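Sugar ABC transporter, periplasmic sugar-binding protein (Caulobacter crescentus, PDB 4IRX) binds myo-inositol in the periplasm, probably delivering it to an ABC transporter for nutrient uptake. Local coordinates at residues A25-L30 and V41-A46; S51-D56 and A71-K76; M205-L210 and I231-A236; L259-D264 and A270-V275. One frame throughout, in Å; residues are numbered along the deposited sequence. Where two conformers were deposited one is given.

Contact 1 (A25-L30 and V41-A46)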
loop_
_atom_site.group_PDB
_atom_site.type_symbol
_atom_site.label_atom_id
_atom_site.label_comp_id
_atom_site.label_asym_id
_atom_site.label_seq_id
_atom_site.Cartn_x
_atom_site.Cartn_y
_atom_site.Cartn_z
ATOM N N ALA A 25 -6.446 8.762 3.592
ATOM C CA ALA A 25 -5.552 9.384 4.565
ATOM C C ALA A 25 -4.351 10.033 3.878
ATOM O O ALA A 25 -3.933 11.128 4.252
ATOM C CB ALA A 25 -5.112 8.379 5.618
HETATM N N MSE A 26 -3.797 9.349 2.866
HETATM C CA MSE A 26 -2.675 9.901 2.110
HETATM C C MSE A 26 -3.061 11.219 1.446
HETATM O O MSE A 26 -2.298 12.171 1.472
HETATM C CB MSE A 26 -2.168 8.899 1.056
HETATM C CG MSE A 26 -0.930 9.399 0.260
HETATM SE SE MSE A 26 -0.155 8.175 -1.021
HETATM C CE MSE A 26 0.834 7.008 0.150
ATOM N N ARG A 27 -4.270 11.279 0.879
ATOM C CA ARG A 27 -4.742 12.504 0.243
ATOM C C ARG A 27 -4.801 13.677 1.203
ATOM O O ARG A 27 -4.497 14.815 0.838
ATOM C CB ARG A 27 -6.101 12.287 -0.416
ATOM C CG ARG A 27 -6.599 13.491 -1.169
ATOM C CD ARG A 27 -8.021 13.275 -1.657
ATOM N NE ARG A 27 -8.499 14.486 -2.314
ATOM C CZ ARG A 27 -9.524 14.508 -3.152
ATOM N NH1 ARG A 27 -10.185 13.390 -3.409
ATOM N NH2 ARG A 27 -9.886 15.653 -3.723
ATOM N N ARG A 28 -5.162 13.420 2.446
ATOM C CA ARG A 28 -5.147 14.503 3.436
ATOM C C ARG A 28 -3.760 15.105 3.642
ATOM O O ARG A 28 -3.620 16.323 3.768
ATOM C CB ARG A 28 -5.728 14.056 4.785
ATOM C CG ARG A 28 -7.195 13.715 4.713
ATOM C CD ARG A 28 -7.804 13.535 6.107
ATOM N NE ARG A 28 -7.440 12.264 6.728
ATOM C CZ ARG A 28 -8.242 11.202 6.789
ATOM N NH1 ARG A 28 -9.462 11.248 6.270
ATOM N NH2 ARG A 28 -7.824 10.090 7.374
ATOM N N GLU A 29 -2.737 14.248 3.689
ATOM C CA GLU A 29 -1.383 14.756 3.886
ATOM C C GLU A 29 -0.940 15.496 2.635
ATOM O O GLU A 29 -0.240 16.502 2.717
ATOM C CB GLU A 29 -0.410 13.624 4.222
ATOM C CG GLU A 29 -0.855 12.717 5.379
ATOM C CD GLU A 29 -1.045 13.431 6.723
ATOM O OE1 GLU A 29 -0.308 14.372 7.069
ATOM O OE2 GLU A 29 -1.937 13.001 7.483
ATOM N N LEU A 30 -1.359 14.998 1.477
ATOM C CA LEU A 30 -1.052 15.666 0.214
ATOM C C LEU A 30 -1.602 17.086 0.198
ATOM O O LEU A 30 -0.895 18.019 -0.206
ATOM C CB LEU A 30 -1.636 14.877 -0.958
ATOM C CG LEU A 30 -1.607 15.588 -2.306
ATOM C CD1 LEU A 30 -0.187 15.599 -2.836
ATOM C CD2 LEU A 30 -2.528 14.845 -3.282
ATOM N N VAL A 41 -2.884 21.237 -6.288
ATOM C CA VAL A 41 -2.932 19.852 -6.729
ATOM C C VAL A 41 -4.301 19.527 -7.293
ATOM O O VAL A 41 -5.344 19.877 -6.708
ATOM C CB VAL A 41 -2.513 18.820 -5.621
ATOM C CG1 VAL A 41 -1.017 18.900 -5.360
ATOM C CG2 VAL A 41 -3.338 19.005 -4.317
ATOM N N GLN A 42 -4.306 18.903 -8.463
ATOM C CA GLN A 42 -5.560 18.411 -8.990
ATOM C C GLN A 42 -5.564 16.909 -8.795
ATOM O O GLN A 42 -4.706 16.209 -9.318
ATOM C CB GLN A 42 -5.756 18.784 -10.462
ATOM C CG GLN A 42 -5.893 20.282 -10.655
ATOM C CD GLN A 42 -6.588 20.654 -11.960
ATOM O OE1 GLN A 42 -7.662 20.142 -12.259
ATOM N NE2 GLN A 42 -6.008 21.594 -12.700
ATOM N N VAL A 43 -6.521 16.426 -8.011
ATOM C CA VAL A 43 -6.546 15.012 -7.609
ATOM C C VAL A 43 -7.550 14.236 -8.423
ATOM O O VAL A 43 -8.715 14.619 -8.493
ATOM C CB VAL A 43 -6.919 14.893 -6.132
ATOM C CG1 VAL A 43 -7.119 13.426 -5.743
ATOM C CG2 VAL A 43 -5.841 15.580 -5.289
ATOM N N LEU A 44 -7.086 13.163 -9.065
ATOM C CA LEU A 44 -7.936 12.334 -9.898
ATOM C C LEU A 44 -8.023 10.945 -9.274
ATOM O O LEU A 44 -7.024 10.405 -8.774
ATOM C CB LEU A 44 -7.360 12.233 -11.309
ATOM C CG LEU A 44 -6.947 13.550 -11.983
ATOM C CD1 LEU A 44 -6.306 13.280 -13.354
ATOM C CD2 LEU A 44 -8.137 14.475 -12.079
ATOM N N ASP A 45 -9.221 10.364 -9.307
ATOM C CA ASP A 45 -9.460 9.017 -8.781
ATOM C C ASP A 45 -9.673 8.063 -9.953
ATOM O O ASP A 45 -10.603 8.235 -10.739
ATOM C CB ASP A 45 -10.690 9.046 -7.887
ATOM C CG ASP A 45 -10.999 7.699 -7.264
ATOM O OD1 ASP A 45 -10.143 6.789 -7.337
ATOM O OD2 ASP A 45 -12.103 7.570 -6.682
ATOM N N ALA A 46 -8.809 7.066 -10.088
ATOM C CA ALA A 46 -8.956 6.091 -11.166
ATOM C C ALA A 46 -10.058 5.081 -10.908
ATOM O O ALA A 46 -10.403 4.327 -11.819
ATOM C CB ALA A 46 -7.628 5.356 -11.468
#
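Arg-27 engages its NE in a salt bridge with OE2 of Glu-31, one helical turn further on, and lays one face of its guanidinium over Val-43, whose CG1 stands 3.7 Å from Arg-27 CZ and above the centre of the group. The chain gets there by running straight out: CG is anti to the backbone N (chi1 -176°) and the torsions beyond it stay extended as far as NE. Arg-27 NH2 lies 3.9 Å from Val-43 CB, further evidence that the valine meets the flat surface broadly. The helix and strand segments run nearly antiparallel, at 168° with axes 11.1 Å apart, as expected of a beta-alpha-beta unit in which helix 21-37 returns from strand 10-15 to the parallel edge strand 40-45. Next to the arginine, in the conformer given, Leu-30 CD2 packs 3.9 Å from Val-43 CG2, while Leu-30 CD1, the other branch, lies 4.2 Å from Val-41 CG1. Leu-30 also rests on Val-13 and Phe-15 of strand 10-15. An alanine in place of Arg-27 would strip the cover from Val-43 CG1 and is likely to leave the Glu-31 carboxylate without this partner. Val-41 extends the apolar layer toward Leu-259 of helix 251-268.

Contact 2 (S51-D56 and A71-K76); sequences SKQISD and APTDSK
The carboxamide of Gln-53 grips the backbone on both sides of Pro-72. Thr-73 N donates to Gln-53 OE1 at 2.8 Å, a nearly straight bond (165° at the hydrogen) that arrives in the carbonyl plane on a lone pair. Gln-53 NE2 donates in turn to Ala-71 O at 3.0 Å; this acceptor lies in the plane of the glutamine amide, although the donor stands 54° out of the Ala-71 carbonyl plane. Bonded through both OE1 and NE2, and again from NE2 to Ser-14 OG, the amide is probably held against flipping. An extended chain with CG anti to the backbone N (chi1 -169°) carries it from the helix to the loop. Around the polar pair the packing is close: Gln-53 OE1 is 3.4 Å from Pro-72 CA and 3.3 Å from Thr-73 CG2. The hydroxyl of Thr-73 is hydrogen-bonded to Ser-50 OG, at the start of helix 50-62. Pro-72 O accepts from NH1 of Arg-97, a residue of the myo-inositol pocket, so the loop probably helps to place a first-shell side chain. Such loops at the C-terminal ends of parallel strands, here following strand 67-70, line the binding cleft of periplasmic binding proteins.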
loop_
_atom_site.group_PDB
_atom_site.type_symbol
_atom_site.label_atom_id
_atom_site.label_comp_id
_atom_site.label_asym_id
_atom_site.label_seq_id
_atom_site.Cartn_x
_atom_site.Cartn_y
_atom_site.Cartn_z
ATOM N N SER A 51 -7.930 1.857 -17.463
ATOM C CA SER A 51 -8.268 2.616 -18.653
ATOM C C SER A 51 -8.595 4.058 -18.301
ATOM O O SER A 51 -8.157 4.969 -18.994
ATOM C CB SER A 51 -9.435 1.957 -19.413
ATOM O OG SER A 51 -9.040 0.688 -19.890
ATOM N N LYS A 52 -9.327 4.265 -17.207
ATOM C CA LYS A 52 -9.670 5.612 -16.767
ATOM C C LYS A 52 -8.404 6.359 -16.344
ATOM O O LYS A 52 -8.221 7.547 -16.651
ATOM C CB LYS A 52 -10.679 5.598 -15.612
ATOM C CG LYS A 52 -11.065 6.991 -15.158
ATOM C CD LYS A 52 -12.126 6.978 -14.074
ATOM C CE LYS A 52 -12.560 8.386 -13.759
ATOM N NZ LYS A 52 -11.399 9.180 -13.251
ATOM N N GLN A 53 -7.545 5.675 -15.605
ATOM C CA GLN A 53 -6.319 6.318 -15.147
ATOM C C GLN A 53 -5.465 6.760 -16.348
ATOM O O GLN A 53 -4.955 7.880 -16.372
ATOM C CB GLN A 53 -5.508 5.362 -14.266
ATOM C CG GLN A 53 -4.367 6.069 -13.544
ATOM C CD GLN A 53 -3.768 5.234 -12.443
ATOM O OE1 GLN A 53 -3.511 4.028 -12.621
ATOM N NE2 GLN A 53 -3.549 5.858 -11.285
ATOM N N ILE A 54 -5.309 5.880 -17.335
ATOM C CA ILE A 54 -4.560 6.197 -18.560
ATOM C C ILE A 54 -5.164 7.408 -19.285
ATOM O O ILE A 54 -4.449 8.345 -19.659
ATOM C CB ILE A 54 -4.450 4.967 -19.519
ATOM C CG1 ILE A 54 -3.559 3.879 -18.900
ATOM C CG2 ILE A 54 -3.931 5.404 -20.908
ATOM C CD1 ILE A 54 -3.604 2.521 -19.608
ATOM N N SER A 55 -6.486 7.420 -19.441
ATOM C CA SER A 55 -7.132 8.558 -20.096
ATOM C C SER A 55 -7.047 9.849 -19.278
ATOM O O SER A 55 -6.865 10.926 -19.855
ATOM C CB SER A 55 -8.581 8.255 -20.496
ATOM O OG SER A 55 -9.427 8.181 -19.367
ATOM N N ASP A 56 -7.140 9.733 -17.945
ATOM C CA ASP A 56 -6.910 10.859 -17.038
ATOM C C ASP A 56 -5.529 11.477 -17.230
ATOM O O ASP A 56 -5.390 12.710 -17.261
ATOM C CB ASP A 56 -6.973 10.387 -15.575
ATOM C CG ASP A 56 -8.387 10.182 -15.069
ATOM O OD1 ASP A 56 -9.345 10.558 -15.775
ATOM O OD2 ASP A 56 -8.533 9.652 -13.939
ATOM N N ALA A 71 -0.123 6.901 -8.505
ATOM C CA ALA A 71 -0.172 5.591 -7.847
ATOM C C ALA A 71 -0.919 4.698 -8.832
ATOM O O ALA A 71 -2.158 4.730 -8.879
ATOM C CB ALA A 71 -0.906 5.665 -6.509
ATOM N N PRO A 72 -0.174 3.938 -9.662
ATOM C CA PRO A 72 -0.837 3.222 -10.768
ATOM C C PRO A 72 -1.745 2.104 -10.272
ATOM O O PRO A 72 -1.358 1.403 -9.337
ATOM C CB PRO A 72 0.328 2.611 -11.552
ATOM C CG PRO A 72 1.464 2.511 -10.531
ATOM C CD PRO A 72 1.288 3.725 -9.644
ATOM N N THR A 73 -2.896 1.904 -10.915
ATOM C CA THR A 73 -3.777 0.776 -10.600
ATOM C C THR A 73 -3.069 -0.559 -10.796
ATOM O O THR A 73 -3.308 -1.511 -10.051
ATOM C CB THR A 73 -5.047 0.781 -11.481
ATOM O OG1 THR A 73 -4.652 0.661 -12.854
ATOM C CG2 THR A 73 -5.845 2.051 -11.273
ATOM N N ASP A 74 -2.213 -0.620 -11.806
ATOM C CA ASP A 74 -1.420 -1.791 -12.136
ATOM C C ASP A 74 -0.042 -1.302 -12.602
ATOM O O ASP A 74 0.066 -0.481 -13.520
ATOM C CB ASP A 74 -2.132 -2.592 -13.238
ATOM C CG ASP A 74 -1.440 -3.888 -13.555
ATOM O OD1 ASP A 74 -0.359 -3.859 -14.173
ATOM O OD2 ASP A 74 -1.991 -4.960 -13.206
ATOM N N SER A 75 1.002 -1.790 -11.949
ATOM C CA SER A 75 2.357 -1.289 -12.142
ATOM C C SER A 75 2.885 -1.486 -13.559
ATOM O O SER A 75 3.599 -0.621 -14.084
ATOM C CB SER A 75 3.317 -1.898 -11.120
ATOM O OG SER A 75 3.061 -1.391 -9.804
ATOM N N LYS A 76 2.524 -2.599 -14.195
ATOM C CA LYS A 76 2.934 -2.844 -15.579
ATOM C C LYS A 76 2.033 -2.170 -16.589
ATOM O O LYS A 76 2.521 -1.691 -17.624
ATOM C CB LYS A 76 2.949 -4.345 -15.872
ATOM C CG LYS A 76 3.915 -5.154 -15.050
ATOM C CD LYS A 76 5.343 -4.751 -15.333
ATOM C CE LYS A 76 6.316 -5.735 -14.697
ATOM N NZ LYS A 76 6.020 -7.115 -15.158
#

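Contact 3 (M205-L210 and I231-A236)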
loop_
_atom_site.group_PDB
_atom_site.type_symbol
_atom_site.label_atom_id
_atom_site.label_comp_id
_atom_site.label_asym_id
_atom_site.label_seq_id
_atom_site.Cartn_x
_atom_site.Cartn_y
_atom_site.Cartn_z
HETATM N N MSE A 205 -8.166 -5.013 5.078
HETATM C CA MSE A 205 -8.443 -6.437 4.953
HETATM C C MSE A 205 -8.251 -7.155 6.269
HETATM O O MSE A 205 -9.006 -8.076 6.576
HETATM C CB MSE A 205 -7.557 -7.080 3.879
HETATM C CG MSE A 205 -7.847 -6.595 2.448
HETATM SE SE MSE A 205 -6.798 -7.537 1.129
HETATM C CE MSE A 205 -5.017 -7.100 1.780
ATOM N N ALA A 206 -7.224 -6.798 7.034
ATOM C CA ALA A 206 -7.008 -7.381 8.347
ATOM C C ALA A 206 -8.211 -7.236 9.254
ATOM O O ALA A 206 -8.514 -8.157 10.007
ATOM C CB ALA A 206 -5.744 -6.775 9.032
HETATM N N MSE A 207 -8.915 -6.109 9.162
HETATM C CA MSE A 207 -10.135 -5.919 9.940
HETATM C C MSE A 207 -11.179 -6.952 9.543
HETATM O O MSE A 207 -11.821 -7.563 10.412
HETATM C CB MSE A 207 -10.649 -4.495 9.781
HETATM C CG MSE A 207 -9.661 -3.456 10.279
HETATM SE SE MSE A 207 -9.220 -3.529 12.147
HETATM C CE MSE A 207 -11.020 -3.547 12.854
ATOM N N GLY A 208 -11.341 -7.177 8.241
ATOM C CA GLY A 208 -12.208 -8.256 7.774
ATOM C C GLY A 208 -11.812 -9.648 8.237
ATOM O O GLY A 208 -12.664 -10.464 8.617
ATOM N N ALA A 209 -10.516 -9.932 8.220
ATOM C CA ALA A 209 -10.070 -11.232 8.681
ATOM C C ALA A 209 -10.285 -11.395 10.170
ATOM O O ALA A 209 -10.674 -12.498 10.606
ATOM C CB ALA A 209 -8.592 -11.480 8.309
ATOM N N LEU A 210 -10.064 -10.333 10.946
ATOM C CA LEU A 210 -10.387 -10.405 12.389
ATOM C C LEU A 210 -11.863 -10.751 12.598
ATOM O O LEU A 210 -12.209 -11.559 13.486
ATOM C CB LEU A 210 -10.062 -9.096 13.121
ATOM C CG LEU A 210 -8.630 -8.706 13.517
ATOM C CD1 LEU A 210 -8.643 -7.298 14.070
ATOM C CD2 LEU A 210 -8.091 -9.657 14.581
ATOM N N ILE A 231 -2.999 1.821 10.223
ATOM C CA ILE A 231 -4.108 2.764 10.288
ATOM C C ILE A 231 -4.638 2.773 11.727
ATOM O O ILE A 231 -4.463 1.799 12.454
ATOM C CB ILE A 231 -5.245 2.449 9.269
ATOM C CG1 ILE A 231 -6.000 1.186 9.655
ATOM C CG2 ILE A 231 -4.674 2.342 7.838
ATOM C CD1 ILE A 231 -7.150 0.821 8.660
ATOM N N PRO A 232 -5.239 3.893 12.154
ATOM C CA PRO A 232 -5.648 3.997 13.566
ATOM C C PRO A 232 -6.575 2.889 14.050
ATOM O O PRO A 232 -6.471 2.486 15.205
ATOM C CB PRO A 232 -6.351 5.356 13.622
ATOM C CG PRO A 232 -5.726 6.132 12.489
ATOM C CD PRO A 232 -5.425 5.154 11.417
ATOM N N GLU A 233 -7.455 2.400 13.190
ATOM C CA GLU A 233 -8.371 1.324 13.557
ATOM C C GLU A 233 -7.596 0.069 13.931
ATOM O O GLU A 233 -7.935 -0.628 14.893
ATOM C CB GLU A 233 -9.341 1.056 12.392
ATOM C CG GLU A 233 -10.562 0.217 12.701
ATOM C CD GLU A 233 -11.485 0.110 11.485
ATOM O OE1 GLU A 233 -11.127 0.652 10.410
ATOM O OE2 GLU A 233 -12.549 -0.519 11.610
ATOM N N ALA A 234 -6.534 -0.224 13.180
ATOM C CA ALA A 234 -5.698 -1.382 13.487
ATOM C C ALA A 234 -4.897 -1.156 14.770
ATOM O O ALA A 234 -4.716 -2.075 15.569
ATOM C CB ALA A 234 -4.746 -1.683 12.322
ATOM N N LEU A 235 -4.386 0.057 14.937
ATOM C CA LEU A 235 -3.643 0.397 16.149
ATOM C C LEU A 235 -4.503 0.140 17.405
ATOM O O LEU A 235 -4.004 -0.385 18.404
ATOM C CB LEU A 235 -3.123 1.855 16.088
ATOM C CG LEU A 235 -2.186 2.204 14.909
ATOM C CD1 LEU A 235 -1.824 3.697 14.909
ATOM C CD2 LEU A 235 -0.925 1.388 15.047
ATOM N N ALA A 236 -5.783 0.490 17.320
ATOM C CA ALA A 236 -6.722 0.260 18.419
ATOM C C ALA A 236 -6.918 -1.214 18.699
ATOM O O ALA A 236 -6.994 -1.612 19.865
ATOM C CB ALA A 236 -8.041 0.948 18.132
#
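Two helical segments face each other with their backbones closest at Met-207 and Ala-234, whose CA atoms are 7.3 Å apart. Met-207, present as selenomethionine, makes the contact. Its chain folds at both chi2 (-62°) and chi3 (-51°), which turns the terminal methyl along Glu-233 instead of straight at the opposing helix. Met-207 CE thus comes 3.6 Å from Glu-233 OE2 and 3.8 Å from Glu-233 CG, while Met-207 SE sits 4.0 Å from the same CG. Met-207 SE also approaches the backbone, 4.3 Å from Ala-234 CA; the small alanine leaves the selenium close to the helix surface. These are van der Waals contacts, and the aliphatic part of Glu-233 serves as one wall for the methyl. The glutamate itself is extended, and its charge is answered from a third helix: OE1 forms a salt bridge with Arg-176, whose side chain also touches Met-207. At the start of the second helix Ile-231 occupies the N-cap position, and Ile-231 O accepts from Leu-235 N at 3.0 Å; its own N is bonded to Asp-203 OD2, at the start of helix 203-215. Helix 203-215 touches both helix 232-239 and helix 176-189, with Ala-206 and Ala-209 resting on Cys-200 of strand 197-200, and with Met-207 and Leu-210 both touching Arg-237.

Contact 4 (L259-D264 and A270-V275)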
loop_
_atom_site.group_PDB
_atom_site.type_symbol
_atom_site.label_atom_id
_atom_site.label_comp_id
_atom_site.label_asym_id
_atom_site.label_seq_id
_atom_site.Cartn_x
_atom_site.Cartn_y
_atom_site.Cartn_z
ATOM N N LEU A 259 5.656 15.167 -3.672
ATOM C CA LEU A 259 5.248 16.523 -3.992
ATOM C C LEU A 259 6.399 17.513 -3.886
ATOM O O LEU A 259 6.503 18.416 -4.705
ATOM C CB LEU A 259 4.068 16.957 -3.118
ATOM C CG LEU A 259 3.418 18.245 -3.584
ATOM C CD1 LEU A 259 2.808 18.029 -4.975
ATOM C CD2 LEU A 259 2.359 18.662 -2.555
ATOM N N ARG A 260 7.251 17.359 -2.873
ATOM C CA ARG A 260 8.433 18.226 -2.732
ATOM C C ARG A 260 9.354 18.119 -3.931
ATOM O O ARG A 260 9.824 19.137 -4.448
ATOM C CB ARG A 260 9.187 17.929 -1.431
ATOM C CG ARG A 260 8.449 18.342 -0.177
ATOM C CD ARG A 260 8.985 17.598 1.033
ATOM N NE ARG A 260 8.158 17.923 2.179
ATOM C CZ ARG A 260 8.267 17.382 3.376
ATOM N NH1 ARG A 260 9.156 16.424 3.621
ATOM N NH2 ARG A 260 7.434 17.788 4.339
ATOM N N GLN A 261 9.596 16.895 -4.386
ATOM C CA GLN A 261 10.361 16.710 -5.610
ATOM C C GLN A 261 9.668 17.348 -6.809
ATOM O O GLN A 261 10.324 17.993 -7.618
ATOM C CB GLN A 261 10.579 15.224 -5.878
ATOM C CG GLN A 261 11.516 14.513 -4.893
ATOM C CD GLN A 261 12.054 13.229 -5.494
ATOM O OE1 GLN A 261 12.356 13.189 -6.690
ATOM N NE2 GLN A 261 12.137 12.173 -4.699
ATOM N N ALA A 262 8.355 17.177 -6.922
ATOM C CA ALA A 262 7.623 17.785 -8.039
ATOM C C ALA A 262 7.784 19.307 -8.072
ATOM O O ALA A 262 7.978 19.887 -9.139
ATOM C CB ALA A 262 6.150 17.404 -7.955
ATOM N N VAL A 263 7.729 19.941 -6.904
ATOM C CA VAL A 263 7.817 21.387 -6.837
ATOM C C VAL A 263 9.228 21.862 -7.205
ATOM O O VAL A 263 9.397 22.857 -7.924
ATOM C CB VAL A 263 7.358 21.898 -5.455
ATOM C CG1 VAL A 263 7.736 23.358 -5.273
ATOM C CG2 VAL A 263 5.851 21.686 -5.321
ATOM N N ASP A 264 10.244 21.119 -6.781
ATOM C CA ASP A 264 11.611 21.451 -7.155
ATOM C C ASP A 264 11.840 21.217 -8.650
ATOM O O ASP A 264 12.562 21.986 -9.302
ATOM C CB ASP A 264 12.609 20.691 -6.277
ATOM C CG ASP A 264 12.854 21.390 -4.939
ATOM O OD1 ASP A 264 12.898 22.643 -4.920
ATOM O OD2 ASP A 264 13.004 20.696 -3.909
ATOM N N ALA A 270 15.118 20.450 -11.197
ATOM C CA ALA A 270 15.794 19.406 -10.441
ATOM C C ALA A 270 15.251 18.031 -10.788
ATOM O O ALA A 270 14.039 17.861 -10.981
ATOM C CB ALA A 270 15.623 19.651 -8.977
ATOM N N ALA A 271 16.143 17.054 -10.875
ATOM C CA ALA A 271 15.771 15.714 -11.302
ATOM C C ALA A 271 14.930 15.038 -10.233
ATOM O O ALA A 271 15.184 15.210 -9.033
ATOM C CB ALA A 271 17.031 14.899 -11.577
ATOM N N LEU A 272 13.928 14.276 -10.678
ATOM C CA LEU A 272 13.130 13.416 -9.798
ATOM C C LEU A 272 13.929 12.165 -9.515
ATOM O O LEU A 272 14.565 11.625 -10.417
ATOM C CB LEU A 272 11.807 13.040 -10.460
ATOM C CG LEU A 272 10.931 14.216 -10.876
ATOM C CD1 LEU A 272 9.678 13.741 -11.609
ATOM C CD2 LEU A 272 10.537 15.019 -9.631
ATOM N N LYS A 273 13.913 11.695 -8.272
ATOM C CA LYS A 273 14.786 10.584 -7.879
ATOM C C LYS A 273 13.999 9.593 -7.015
ATOM O O LYS A 273 13.096 9.986 -6.257
ATOM C CB LYS A 273 16.019 11.132 -7.134
ATOM C CG LYS A 273 17.143 10.145 -6.821
ATOM C CD LYS A 273 18.373 10.912 -6.300
ATOM C CE LYS A 273 19.425 10.016 -5.652
ATOM N NZ LYS A 273 20.555 10.817 -5.062
ATOM N N SER A 274 14.313 8.307 -7.141
ATOM C CA SER A 274 13.639 7.295 -6.316
ATOM C C SER A 274 14.035 7.361 -4.840
ATOM O O SER A 274 15.196 7.643 -4.490
ATOM C CB SER A 274 13.935 5.892 -6.860
ATOM O OG SER A 274 13.343 5.716 -8.132
ATOM N N VAL A 275 13.062 7.115 -3.962
ATOM C CA VAL A 275 13.304 7.074 -2.532
ATOM C C VAL A 275 12.512 5.887 -1.984
ATOM O O VAL A 275 11.327 5.778 -2.261
ATOM C CB VAL A 275 12.802 8.356 -1.844
ATOM C CG1 VAL A 275 12.986 8.255 -0.323
ATOM C CG2 VAL A 275 13.494 9.607 -2.416
HETATM O O HOH W 1 13.084 17.432 -7.970
#
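In the connection that takes helix 251-268 into strand 275-282, Gln-261 of the helix reaches over to the returning chain and pairs with the backbone of Lys-273. Lys-273 N donates to Gln-261 OE1 at 2.7 Å, in the carbonyl plane of the glutamine and on a lone pair, with 164° at the hydrogen. Gln-261 NE2 donates a hydrogen bond to Lys-273 O at 2.9 Å, and that oxygen lies in the plane of the amide. Both backbone polar groups of one residue are thus served by one side chain, much as a neighbouring strand would serve them in an antiparallel sheet. Val-275 already belongs to the strand, bonding through its backbone to His-108 and Gly-110, so the glutamine grips the chain just before it joins the large sheet. A leucine in place of Gln-261 would probably leave Lys-273 N and O without these two partners and let the connection drift from the helix. Val-275 CG2 lies 3.7 Å from the amide nitrogen NE2 of Gln-261, and at the root of the side chain Leu-272 CD2 packs 3.8 Å from Gln-261 CB. Leu-272 also touches Ala-91 and Ile-93 of strand 91-95. Water 1 links the segments, 2.8 Å from Gln-261 O and 3.2 Å from Ala-271 O. Ala-270 CB approaches Asp-264 O to 3.9 Å.

How the contacts relate
Followed from the N terminus, the four contacts come in series, and none nests in or crosses another. Contact 1 closes a loop with ten residues between its segments, contact 2 one with fourteen, contact 3 one with twenty and contact 4 one with five. Contacts 1 and 2 adjoin: strand 40-45 leads to helix 50-62, and Ala-46 CB packs 3.5 Å from Gln-53 CB. Contact 4 meets contact 1 where helix 251-268 packs on the beta-alpha-beta unit. These three belong to the lobe built on the seven-stranded sheet. Contact 3 joins two helices of the other lobe, the one built on the four-stranded sheet, its centre about 22 Å from that of contact 1.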